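Putidaredoxin reductase (Pseudomonas putida, PDB 1Q1R) probably uses its bound FAD to pass electrons from NADH to putidaredoxin, the iron-sulfur protein that supplies the cytochrome P450cam monooxygenase. Local coordinates at residues S362-Q367 / N399-E404; F383-Q388 / E410-A415; R393-P398 / A417-A422. All blocks are in the same frame, centred on the assembly; numbering follows the deposited sequence.

Contact 1. Residues S362-Q367 / N399-E404; sequences SVFYLQ and NLLGDE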
ATOM      1  N   SER A 362      14.917  -1.214 -16.634  1.00 26.70           N
ATOM      2  CA  SER A 362      14.374  -0.060 -15.938  1.00 26.58           C
ATOM      3  C   SER A 362      13.529   0.693 -16.955  1.00 26.71           C
ATOM      4  O   SER A 362      13.898   0.789 -18.127  1.00 26.84           O
ATOM      5  CB  SER A 362      15.492   0.840 -15.419  1.00 25.85           C
ATOM      6  OG  SER A 362      16.275   0.164 -14.450  1.00 27.66           O
ATOM      7  N   VAL A 363      12.393   1.214 -16.512  1.00 25.36           N
ATOM      8  CA  VAL A 363      11.511   1.955 -17.398  1.00 26.08           C
ATOM      9  C   VAL A 363      11.363   3.367 -16.859  1.00 25.79           C
ATOM     10  O   VAL A 363      10.893   3.575 -15.731  1.00 24.72           O
ATOM     11  CB  VAL A 363      10.113   1.288 -17.490  1.00 26.22           C
ATOM     12  CG1 VAL A 363       9.248   2.017 -18.510  1.00 26.73           C
ATOM     13  CG2 VAL A 363      10.262  -0.176 -17.885  1.00 26.54           C
ATOM     14  N   PHE A 364      11.784   4.338 -17.663  1.00 25.00           N
ATOM     15  CA  PHE A 364      11.706   5.735 -17.262  1.00 25.77           C
ATOM     16  C   PHE A 364      10.450   6.394 -17.813  1.00 26.34           C
ATOM     17  O   PHE A 364      10.183   6.331 -19.008  1.00 26.86           O
ATOM     18  CB  PHE A 364      12.949   6.500 -17.746  1.00 25.48           C
ATOM     19  CG  PHE A 364      14.241   5.998 -17.160  1.00 25.43           C
ATOM     20  CD1 PHE A 364      14.865   4.866 -17.677  1.00 25.22           C
ATOM     21  CD2 PHE A 364      14.817   6.639 -16.064  1.00 25.20           C
ATOM     22  CE1 PHE A 364      16.041   4.377 -17.109  1.00 25.07           C
ATOM     23  CE2 PHE A 364      15.991   6.157 -15.490  1.00 24.67           C
ATOM     24  CZ  PHE A 364      16.603   5.024 -16.011  1.00 24.89           C
ATOM     25  N   TYR A 365       9.676   7.017 -16.933  1.00 27.63           N
ATOM     26  CA  TYR A 365       8.455   7.707 -17.336  1.00 29.71           C
ATOM     27  C   TYR A 365       8.754   9.198 -17.400  1.00 30.68           C
ATOM     28  O   TYR A 365       9.121   9.807 -16.394  1.00 30.17           O
ATOM     29  CB  TYR A 365       7.330   7.446 -16.330  1.00 30.13           C
ATOM     30  CG  TYR A 365       6.882   6.002 -16.286  1.00 30.90           C
ATOM     31  CD1 TYR A 365       7.691   5.015 -15.722  1.00 31.35           C
ATOM     32  CD2 TYR A 365       5.660   5.619 -16.834  1.00 31.34           C
ATOM     33  CE1 TYR A 365       7.296   3.681 -15.709  1.00 31.92           C
ATOM     34  CE2 TYR A 365       5.253   4.288 -16.824  1.00 32.22           C
ATOM     35  CZ  TYR A 365       6.073   3.326 -16.263  1.00 32.56           C
ATOM     36  OH  TYR A 365       5.673   2.009 -16.263  1.00 33.97           O
ATOM     37  N   LEU A 366       8.600   9.784 -18.585  1.00 31.40           N
ATOM     38  CA  LEU A 366       8.879  11.202 -18.764  1.00 33.15           C
ATOM     39  C   LEU A 366       7.701  12.026 -19.266  1.00 34.58           C
ATOM     40  O   LEU A 366       6.809  11.529 -19.951  1.00 34.89           O
ATOM     41  CB  LEU A 366      10.050  11.401 -19.741  1.00 32.57           C
ATOM     42  CG  LEU A 366      11.430  10.825 -19.410  1.00 32.63           C
ATOM     43  CD1 LEU A 366      11.421   9.316 -19.590  1.00 31.19           C
ATOM     44  CD2 LEU A 366      12.475  11.459 -20.320  1.00 31.57           C
ATOM     45  N   GLN A 367       7.721  13.301 -18.897  1.00 36.45           N
ATOM     46  CA  GLN A 367       6.726  14.268 -19.330  1.00 38.04           C
ATOM     47  C   GLN A 367       7.633  15.330 -19.930  1.00 38.28           C
ATOM     48  O   GLN A 367       8.108  16.225 -19.233  1.00 38.81           O
ATOM     49  CB  GLN A 367       5.957  14.843 -18.144  1.00 38.64           C
ATOM     50  CG  GLN A 367       4.798  15.726 -18.562  1.00 41.37           C
ATOM     51  CD  GLN A 367       4.062  16.330 -17.384  1.00 42.60           C
ATOM     52  OE1 GLN A 367       2.985  16.906 -17.543  1.00 44.41           O
ATOM     53  NE2 GLN A 367       4.642  16.212 -16.196  1.00 43.32           N
ATOM     54  N   ASN A 399      17.903  11.190 -24.118  1.00 30.39           N
ATOM     55  CA  ASN A 399      18.461  10.377 -25.191  1.00 30.92           C
ATOM     56  C   ASN A 399      19.535   9.373 -24.770  1.00 29.31           C
ATOM     57  O   ASN A 399      19.978   8.571 -25.583  1.00 28.69           O
ATOM     58  CB  ASN A 399      18.989  11.280 -26.313  1.00 33.07           C
ATOM     59  CG  ASN A 399      17.904  12.184 -26.888  1.00 36.17           C
ATOM     60  OD1 ASN A 399      16.734  11.794 -26.970  1.00 37.76           O
ATOM     61  ND2 ASN A 399      18.287  13.391 -27.297  1.00 36.58           N
ATOM     62  N   LEU A 400      19.950   9.404 -23.507  1.00 28.33           N
ATOM     63  CA  LEU A 400      20.956   8.451 -23.043  1.00 26.15           C
ATOM     64  C   LEU A 400      20.386   7.467 -22.022  1.00 25.43           C
ATOM     65  O   LEU A 400      20.992   6.436 -21.739  1.00 24.27           O
ATOM     66  CB  LEU A 400      22.147   9.182 -22.429  1.00 26.11           C
ATOM     67  CG  LEU A 400      23.078   9.960 -23.363  1.00 26.07           C
ATOM     68  CD1 LEU A 400      24.157  10.643 -22.539  1.00 25.88           C
ATOM     69  CD2 LEU A 400      23.702   9.013 -24.374  1.00 26.62           C
ATOM     70  N   LEU A 401      19.219   7.782 -21.474  1.00 25.26           N
ATOM     71  CA  LEU A 401      18.614   6.917 -20.467  1.00 25.26           C
ATOM     72  C   LEU A 401      18.442   5.469 -20.934  1.00 25.50           C
ATOM     73  O   LEU A 401      18.610   4.537 -20.147  1.00 25.20           O
ATOM     74  CB  LEU A 401      17.269   7.494 -20.010  1.00 24.23           C
ATOM     75  CG  LEU A 401      17.329   8.826 -19.255  1.00 23.61           C
ATOM     76  CD1 LEU A 401      15.909   9.287 -18.938  1.00 23.63           C
ATOM     77  CD2 LEU A 401      18.138   8.672 -17.967  1.00 23.16           C
ATOM     78  N   GLY A 402      18.125   5.281 -22.212  1.00 24.74           N
ATOM     79  CA  GLY A 402      17.942   3.934 -22.730  1.00 26.05           C
ATOM     80  C   GLY A 402      19.212   3.287 -23.259  1.00 26.48           C
ATOM     81  O   GLY A 402      19.197   2.123 -23.677  1.00 26.54           O
ATOM     82  N   ASP A 403      20.312   4.033 -23.234  1.00 26.31           N
ATOM     83  CA  ASP A 403      21.603   3.544 -23.723  1.00 27.40           C
ATOM     84  C   ASP A 403      22.374   2.820 -22.621  1.00 27.41           C
ATOM     85  O   ASP A 403      22.994   3.454 -21.766  1.00 26.66           O
ATOM     86  CB  ASP A 403      22.447   4.716 -24.229  1.00 27.52           C
ATOM     87  CG  ASP A 403      23.684   4.264 -24.977  1.00 28.10           C
ATOM     88  OD1 ASP A 403      24.162   3.135 -24.725  1.00 28.38           O
ATOM     89  OD2 ASP A 403      24.184   5.045 -25.811  1.00 28.51           O
ATOM     90  N   GLU A 404      22.364   1.493 -22.661  1.00 28.59           N
ATOM     91  CA  GLU A 404      23.044   0.707 -21.644  1.00 30.38           C
ATOM     92  C   GLU A 404      24.566   0.738 -21.681  1.00 30.86           C
ATOM     93  O   GLU A 404      25.221   0.239 -20.764  1.00 31.16           O
ATOM     94  CB  GLU A 404      22.551  -0.737 -21.692  1.00 32.00           C
ATOM     95  CG  GLU A 404      21.092  -0.865 -21.291  1.00 33.30           C
ATOM     96  CD  GLU A 404      20.706  -2.286 -20.974  1.00 34.44           C
ATOM     97  OE1 GLU A 404      20.603  -3.099 -21.916  1.00 35.48           O
ATOM     98  OE2 GLU A 404      20.516  -2.587 -19.778  1.00 34.95           O
TER
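The backbone O of L401 accepts a hydrogen bond from NH1 of R353 and lies 4.0 Å from CE1 of F364. The same NH1 makes a weak hydrogen bond to the backbone O of D403. R353, from strand 349-353, thus holds the backbone at L401 and, weakly, at D403. D403 N bonds L400 O at 2.9 Å. Between the two segments themselves the contact is mainly apolar. L401 lies over one face of the F364 ring. Its CB is 4.2 Å above the ring plane, displaced toward the rim. CD1 of L401 is 4.1 Å from CD2 of F364, and CD2 of L401 is 4.1 Å from CE2 of F364. The ring is directed at the helix with CG beside the backbone N (chi1 -62°). This is the core between the antiparallel sheet of the C-terminal domain and the helices that cover it, in a protein of the glutathione reductase fold. F364 and L366, two apart on one strand, both point toward 399-404; F364 also reaches L408 of helix 408-421. L366 adds a looser touch, its CD2 4.3 Å from CD1 of L401. With an alanine in place of F364, L401 would probably lose the ring face it lies on, and a gap would open beside V374 and L408.

Contact 2. Residues F383-Q388 / E410-A415; sequences FNQSKQ and EIIAAA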
ATOM      1  N   PHE A 383      17.728   1.654  -9.319  1.00 26.26           N
ATOM      2  CA  PHE A 383      16.581   2.125  -8.548  1.00 26.33           C
ATOM      3  C   PHE A 383      17.060   3.224  -7.595  1.00 26.37           C
ATOM      4  O   PHE A 383      16.500   4.321  -7.550  1.00 25.05           O
ATOM      5  CB  PHE A 383      15.957   0.984  -7.739  1.00 27.31           C
ATOM      6  CG  PHE A 383      14.868   1.440  -6.812  1.00 28.80           C
ATOM      7  CD1 PHE A 383      13.668   1.931  -7.318  1.00 28.26           C
ATOM      8  CD2 PHE A 383      15.061   1.427  -5.434  1.00 29.70           C
ATOM      9  CE1 PHE A 383      12.676   2.408  -6.465  1.00 29.22           C
ATOM     10  CE2 PHE A 383      14.077   1.903  -4.572  1.00 29.82           C
ATOM     11  CZ  PHE A 383      12.882   2.396  -5.091  1.00 29.40           C
ATOM     12  N   ASN A 384      18.101   2.925  -6.830  1.00 27.55           N
ATOM     13  CA  ASN A 384      18.644   3.905  -5.897  1.00 29.19           C
ATOM     14  C   ASN A 384      19.091   5.159  -6.646  1.00 29.65           C
ATOM     15  O   ASN A 384      18.847   6.280  -6.203  1.00 29.58           O
ATOM     16  CB  ASN A 384      19.817   3.302  -5.125  1.00 31.79           C
ATOM     17  CG  ASN A 384      19.367   2.421  -3.973  1.00 34.50           C
ATOM     18  OD1 ASN A 384      20.136   1.606  -3.459  1.00 38.12           O
ATOM     19  ND2 ASN A 384      18.120   2.595  -3.548  1.00 35.38           N
ATOM     20  N   GLN A 385      19.732   4.971  -7.793  1.00 29.58           N
ATOM     21  CA  GLN A 385      20.187   6.110  -8.580  1.00 30.27           C
ATOM     22  C   GLN A 385      19.000   6.913  -9.101  1.00 29.41           C
ATOM     23  O   GLN A 385      19.063   8.139  -9.182  1.00 29.69           O
ATOM     24  CB  GLN A 385      21.058   5.635  -9.749  1.00 31.15           C
ATOM     25  CG  GLN A 385      22.319   4.917  -9.302  1.00 32.78           C
ATOM     26  CD  GLN A 385      23.104   4.327 -10.457  1.00 34.57           C
ATOM     27  OE1 GLN A 385      22.556   3.599 -11.286  1.00 35.46           O
ATOM     28  NE2 GLN A 385      24.398   4.629 -10.512  1.00 34.05           N
ATOM     29  N   SER A 386      17.916   6.222  -9.442  1.00 29.19           N
ATOM     30  CA  SER A 386      16.725   6.889  -9.956  1.00 29.74           C
ATOM     31  C   SER A 386      16.030   7.738  -8.896  1.00 29.67           C
ATOM     32  O   SER A 386      15.410   8.751  -9.221  1.00 28.59           O
ATOM     33  CB  SER A 386      15.743   5.866 -10.535  1.00 29.13           C
ATOM     34  OG  SER A 386      16.289   5.233 -11.684  1.00 30.59           O
ATOM     35  N   LYS A 387      16.123   7.326  -7.634  1.00 30.58           N
ATOM     36  CA  LYS A 387      15.513   8.091  -6.546  1.00 31.99           C
ATOM     37  C   LYS A 387      16.126   9.481  -6.537  1.00 31.12           C
ATOM     38  O   LYS A 387      15.434  10.485  -6.381  1.00 31.53           O
ATOM     39  CB  LYS A 387      15.796   7.447  -5.187  1.00 33.23           C
ATOM     40  CG  LYS A 387      14.978   6.228  -4.840  1.00 35.63           C
ATOM     41  CD  LYS A 387      15.345   5.799  -3.424  1.00 37.53           C
ATOM     42  CE  LYS A 387      14.417   4.739  -2.878  1.00 38.80           C
ATOM     43  NZ  LYS A 387      14.829   4.352  -1.496  1.00 39.61           N
ATOM     44  N   GLN A 388      17.443   9.518  -6.696  1.00 31.36           N
ATOM     45  CA  GLN A 388      18.192  10.765  -6.711  1.00 31.48           C
ATOM     46  C   GLN A 388      17.738  11.660  -7.866  1.00 31.18           C
ATOM     47  O   GLN A 388      17.559  12.865  -7.697  1.00 30.98           O
ATOM     48  CB  GLN A 388      19.685  10.449  -6.831  1.00 32.54           C
ATOM     49  CG  GLN A 388      20.603  11.653  -6.790  1.00 34.95           C
ATOM     50  CD  GLN A 388      22.066  11.271  -6.957  1.00 36.62           C
ATOM     51  OE1 GLN A 388      22.956  12.121  -6.870  1.00 37.90           O
ATOM     52  NE2 GLN A 388      22.321   9.985  -7.200  1.00 35.87           N
ATOM     53  N   GLU A 410      27.067   8.064 -14.686  1.00 27.59           N
ATOM     54  CA  GLU A 410      27.686   9.116 -15.487  1.00 28.34           C
ATOM     55  C   GLU A 410      26.662  10.070 -16.084  1.00 27.69           C
ATOM     56  O   GLU A 410      26.948  11.252 -16.271  1.00 27.16           O
ATOM     57  CB  GLU A 410      28.567   8.512 -16.584  1.00 30.16           C
ATOM     58  CG  GLU A 410      29.865   7.915 -16.041  1.00 33.51           C
ATOM     59  CD  GLU A 410      30.604   8.870 -15.090  1.00 36.57           C
ATOM     60  OE1 GLU A 410      31.063   9.953 -15.536  1.00 36.28           O
ATOM     61  OE2 GLU A 410      30.721   8.534 -13.885  1.00 38.03           O
ATOM     62  N   ILE A 411      25.467   9.565 -16.376  1.00 27.39           N
ATOM     63  CA  ILE A 411      24.410  10.409 -16.919  1.00 27.56           C
ATOM     64  C   ILE A 411      24.035  11.395 -15.814  1.00 27.55           C
ATOM     65  O   ILE A 411      23.810  12.586 -16.056  1.00 26.10           O
ATOM     66  CB  ILE A 411      23.173   9.569 -17.309  1.00 27.30           C
ATOM     67  CG1 ILE A 411      23.546   8.601 -18.438  1.00 28.02           C
ATOM     68  CG2 ILE A 411      22.032  10.482 -17.740  1.00 27.97           C
ATOM     69  CD1 ILE A 411      22.449   7.614 -18.813  1.00 26.94           C
ATOM     70  N   ILE A 412      23.989  10.882 -14.590  1.00 27.89           N
ATOM     71  CA  ILE A 412      23.662  11.693 -13.429  1.00 29.07           C
ATOM     72  C   ILE A 412      24.767  12.709 -13.168  1.00 29.19           C
ATOM     73  O   ILE A 412      24.496  13.881 -12.907  1.00 30.24           O
ATOM     74  CB  ILE A 412      23.470  10.800 -12.188  1.00 29.78           C
ATOM     75  CG1 ILE A 412      22.218   9.933 -12.377  1.00 30.04           C
ATOM     76  CG2 ILE A 412      23.384  11.657 -10.928  1.00 29.57           C
ATOM     77  CD1 ILE A 412      22.052   8.855 -11.329  1.00 30.11           C
ATOM     78  N   ALA A 413      26.014  12.261 -13.249  1.00 29.35           N
ATOM     79  CA  ALA A 413      27.153  13.143 -13.024  1.00 29.87           C
ATOM     80  C   ALA A 413      27.086  14.330 -13.973  1.00 30.42           C
ATOM     81  O   ALA A 413      27.259  15.481 -13.564  1.00 30.49           O
ATOM     82  CB  ALA A 413      28.456  12.379 -13.230  1.00 29.15           C
ATOM     83  N   ALA A 414      26.818  14.049 -15.242  1.00 30.99           N
ATOM     84  CA  ALA A 414      26.734  15.098 -16.247  1.00 32.07           C
ATOM     85  C   ALA A 414      25.626  16.098 -15.920  1.00 33.07           C
ATOM     86  O   ALA A 414      25.821  17.307 -16.033  1.00 32.43           O
ATOM     87  CB  ALA A 414      26.500  14.483 -17.619  1.00 31.14           C
ATOM     88  N   ALA A 415      24.463  15.589 -15.522  1.00 34.82           N
ATOM     89  CA  ALA A 415      23.330  16.445 -15.182  1.00 37.34           C
ATOM     90  C   ALA A 415      23.683  17.378 -14.025  1.00 39.36           C
ATOM     91  O   ALA A 415      23.372  18.567 -14.054  1.00 40.70           O
ATOM     92  CB  ALA A 415      22.117  15.592 -14.822  1.00 36.18           C
TER
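With CG1 beside the backbone N (chi1 -67°) and CD1 extended from it (chi2 170°), I412 reaches Q385; its other branch, CG2, faces Q388. CD1 meets CB of Q385 at 3.7 Å and the backbone O of Q385 at the same distance. Q388 answers with a fully extended chain, its CG anti to the backbone N (chi1 -177°). Its OE1 comes to 4.1 Å from CG2 of I412. This is a touch between methyl group and amide oxygen, and the same OE1 also takes a weak hydrogen bond from NZ of K416. The contact joins the two longer helices of the C-terminal domain, 380-391 and 408-421, which lie next to its antiparallel sheet. Their backbones are nearest at Q385 and I412, with CA atoms 8.2 Å apart. I412 supplies the larger share of the surface buried between the two segments. CB of Q385 belongs to the apolar base of its side chain, which also touches L408 and K409. Helix 380-391 meets the sheet through S386 on V374 of strand 370-377.

Contact 3. Residues R393-P398 / A417-A422; sequences RLPVEP and AELSSA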
ATOM      1  N   ARG A 393      15.368  16.404  -8.947  1.00 39.20           N
ATOM      2  CA  ARG A 393      15.006  16.984 -10.235  1.00 39.70           C
ATOM      3  C   ARG A 393      16.227  17.146 -11.140  1.00 38.28           C
ATOM      4  O   ARG A 393      16.426  18.202 -11.740  1.00 38.95           O
ATOM      5  CB  ARG A 393      14.357  18.351 -10.018  1.00 42.09           C
ATOM      6  CG  ARG A 393      12.844  18.355 -10.069  1.00 45.44           C
ATOM      7  CD  ARG A 393      12.353  18.061 -11.480  1.00 48.68           C
ATOM      8  NE  ARG A 393      10.945  18.408 -11.649  1.00 52.03           N
ATOM      9  CZ  ARG A 393      10.459  19.637 -11.504  1.00 53.12           C
ATOM     10  NH1 ARG A 393      11.270  20.641 -11.187  1.00 54.16           N
ATOM     11  NH2 ARG A 393       9.164  19.866 -11.677  1.00 53.50           N
ATOM     12  N   LEU A 394      17.045  16.104 -11.239  1.00 36.56           N
ATOM     13  CA  LEU A 394      18.240  16.169 -12.071  1.00 34.64           C
ATOM     14  C   LEU A 394      17.919  16.158 -13.563  1.00 33.79           C
ATOM     15  O   LEU A 394      17.145  15.327 -14.040  1.00 32.53           O
ATOM     16  CB  LEU A 394      19.182  15.011 -11.743  1.00 34.48           C
ATOM     17  CG  LEU A 394      19.734  14.940 -10.319  1.00 34.01           C
ATOM     18  CD1 LEU A 394      20.745  13.817 -10.232  1.00 33.59           C
ATOM     19  CD2 LEU A 394      20.381  16.260  -9.944  1.00 34.93           C
ATOM     20  N   PRO A 395      18.525  17.087 -14.321  1.00 33.09           N
ATOM     21  CA  PRO A 395      18.323  17.207 -15.770  1.00 32.60           C
ATOM     22  C   PRO A 395      19.057  16.144 -16.590  1.00 32.08           C
ATOM     23  O   PRO A 395      19.868  16.469 -17.461  1.00 32.21           O
ATOM     24  CB  PRO A 395      18.831  18.613 -16.061  1.00 33.28           C
ATOM     25  CG  PRO A 395      19.968  18.747 -15.099  1.00 33.63           C
ATOM     26  CD  PRO A 395      19.391  18.170 -13.820  1.00 32.57           C
ATOM     27  N   VAL A 396      18.776  14.876 -16.315  1.00 30.84           N
ATOM     28  CA  VAL A 396      19.423  13.796 -17.048  1.00 30.35           C
ATOM     29  C   VAL A 396      19.022  13.821 -18.522  1.00 30.41           C
ATOM     30  O   VAL A 396      17.871  14.108 -18.854  1.00 31.12           O
ATOM     31  CB  VAL A 396      19.054  12.419 -16.466  1.00 30.01           C
ATOM     32  CG1 VAL A 396      19.645  12.268 -15.077  1.00 29.01           C
ATOM     33  CG2 VAL A 396      17.538  12.258 -16.430  1.00 30.39           C
ATOM     34  N   GLU A 397      19.973  13.514 -19.399  1.00 29.25           N
ATOM     35  CA  GLU A 397      19.724  13.499 -20.837  1.00 28.88           C
ATOM     36  C   GLU A 397      18.815  12.344 -21.242  1.00 28.00           C
ATOM     37  O   GLU A 397      19.211  11.183 -21.187  1.00 27.20           O
ATOM     38  CB  GLU A 397      21.043  13.392 -21.606  1.00 29.23           C
ATOM     39  CG  GLU A 397      20.857  13.266 -23.116  1.00 29.33           C
ATOM     40  CD  GLU A 397      19.980  14.373 -23.682  1.00 30.39           C
ATOM     41  OE1 GLU A 397      20.311  15.560 -23.468  1.00 31.28           O
ATOM     42  OE2 GLU A 397      18.960  14.057 -24.334  1.00 29.79           O
ATOM     43  N   PRO A 398      17.587  12.650 -21.675  1.00 28.70           N
ATOM     44  CA  PRO A 398      16.644  11.605 -22.084  1.00 29.66           C
ATOM     45  C   PRO A 398      17.208  10.642 -23.127  1.00 29.89           C
ATOM     46  O   PRO A 398      17.026   9.426 -23.030  1.00 30.43           O
ATOM     47  CB  PRO A 398      15.459  12.402 -22.622  1.00 28.98           C
ATOM     48  CG  PRO A 398      15.500  13.651 -21.802  1.00 28.83           C
ATOM     49  CD  PRO A 398      16.972  13.983 -21.793  1.00 28.09           C
ATOM     50  N   ALA A 417      26.739  18.276 -13.072  1.00 46.20           N
ATOM     51  CA  ALA A 417      27.812  19.168 -13.504  1.00 47.93           C
ATOM     52  C   ALA A 417      27.284  20.337 -14.325  1.00 49.62           C
ATOM     53  O   ALA A 417      27.866  21.427 -14.327  1.00 49.43           O
ATOM     54  CB  ALA A 417      28.838  18.392 -14.317  1.00 47.88           C
ATOM     55  N   GLU A 418      26.184  20.098 -15.026  1.00 50.49           N
ATOM     56  CA  GLU A 418      25.574  21.119 -15.861  1.00 52.14           C
ATOM     57  C   GLU A 418      24.984  22.240 -15.013  1.00 52.99           C
ATOM     58  O   GLU A 418      25.045  23.414 -15.387  1.00 53.25           O
ATOM     59  CB  GLU A 418      24.483  20.489 -16.721  1.00 52.42           C
ATOM     60  CG  GLU A 418      23.950  21.393 -17.802  1.00 53.59           C
ATOM     61  CD  GLU A 418      23.022  20.659 -18.743  1.00 54.02           C
ATOM     62  OE1 GLU A 418      21.929  20.248 -18.298  1.00 54.23           O
ATOM     63  OE2 GLU A 418      23.394  20.483 -19.922  1.00 53.40           O
ATOM     64  N   LEU A 419      24.416  21.867 -13.871  1.00 53.63           N
ATOM     65  CA  LEU A 419      23.815  22.827 -12.952  1.00 54.77           C
ATOM     66  C   LEU A 419      24.881  23.736 -12.337  1.00 55.63           C
ATOM     67  O   LEU A 419      24.683  24.943 -12.195  1.00 55.72           O
ATOM     68  CB  LEU A 419      23.084  22.088 -11.824  1.00 54.27           C
ATOM     69  CG  LEU A 419      22.027  21.039 -12.190  1.00 54.17           C
ATOM     70  CD1 LEU A 419      21.566  20.322 -10.930  1.00 53.39           C
ATOM     71  CD2 LEU A 419      20.851  21.705 -12.887  1.00 54.30           C
ATOM     72  N   SER A 420      26.017  23.143 -11.984  1.00 56.67           N
ATOM     73  CA  SER A 420      27.114  23.871 -11.355  1.00 57.68           C
ATOM     74  C   SER A 420      27.970  24.696 -12.311  1.00 58.58           C
ATOM     75  O   SER A 420      28.510  25.734 -11.929  1.00 58.64           O
ATOM     76  CB  SER A 420      28.018  22.884 -10.612  1.00 57.68           C
ATOM     77  OG  SER A 420      27.259  22.033  -9.770  1.00 58.25           O
ATOM     78  N   SER A 421      28.090  24.234 -13.551  1.00 59.45           N
ATOM     79  CA  SER A 421      28.919  24.913 -14.540  1.00 60.71           C
ATOM     80  C   SER A 421      28.206  26.016 -15.325  1.00 61.41           C
ATOM     81  O   SER A 421      28.757  27.103 -15.518  1.00 61.03           O
ATOM     82  CB  SER A 421      29.497  23.881 -15.509  1.00 60.20           C
ATOM     83  OG  SER A 421      30.827  24.211 -15.859  1.00 60.65           O
ATOM     84  N   ALA A 422      26.992  25.731 -15.786  1.00 61.97           N
ATOM     85  CA  ALA A 422      26.223  26.703 -16.550  1.00 62.92           C
ATOM     86  C   ALA A 422      25.085  27.259 -15.704  1.00 63.65           C
ATOM     87  O   ALA A 422      24.834  26.699 -14.612  1.00 64.31           O
ATOM     88  CB  ALA A 422      25.665  26.056 -17.808  1.00 62.53           C
TER
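A Schellman motif ends helix 380-391, and the chain just beyond it, L394 and P395, packs on E418 and L419 near the C-terminal end of helix 408-421. R393 is the C-prime residue of the motif, with positive phi, and L394 N bonds back to I389 O. P395 is the centre of an inverse gamma turn, in which V396 N makes a weak bond of 2.8 Å to L394 O. The pyrrolidine ring of P395 is aimed at the helix. Its CG lies 3.8 Å from CD2 of L419, and its CD is 3.9 Å from the same methyl. CG also lies 4.0 Å from OE1 of E418. The extended chain of E418, with CG anti to the backbone N (chi1 -170°), runs alongside the proline in the opposite direction. That brings its carboxylate against aliphatic carbon. L394 gives a looser apolar touch, CD2 to CD1 of L419 at 4.3 Å. OE2 of E418 and OE1 of E397 are 6.8 Å apart, too far to touch, though the like charges may repel mildly. E397 is the N-cap of the next helix, 398-401, and its OE2 bonds N399 N. L394 also packs on I412 and K416, P395 on A415, and V396 on I411 and I389, so the loop lies between helices 380-391 and 408-421 and leads into helix 398-401.

The three contacts form one continuous cluster in the C-terminal domain. Along the chain their segments alternate, and in space each contact touches the other two. Contacts 2 and 3 have centres about 10 Å apart and share helix 408-421; I412 CG2 meets L394 CD1 at 3.5 Å. Contacts 1 and 2 are about 11 Å apart, centre to centre. F364 CE2 lies 3.9 Å from S386 OG there. Contacts 1 and 3, with centres about 15 Å apart, join where L401 CD2 meets V396 CG2 at 3.9 Å. The residues that line the FAD pocket all come earlier in the chain, so none of these segments lines it.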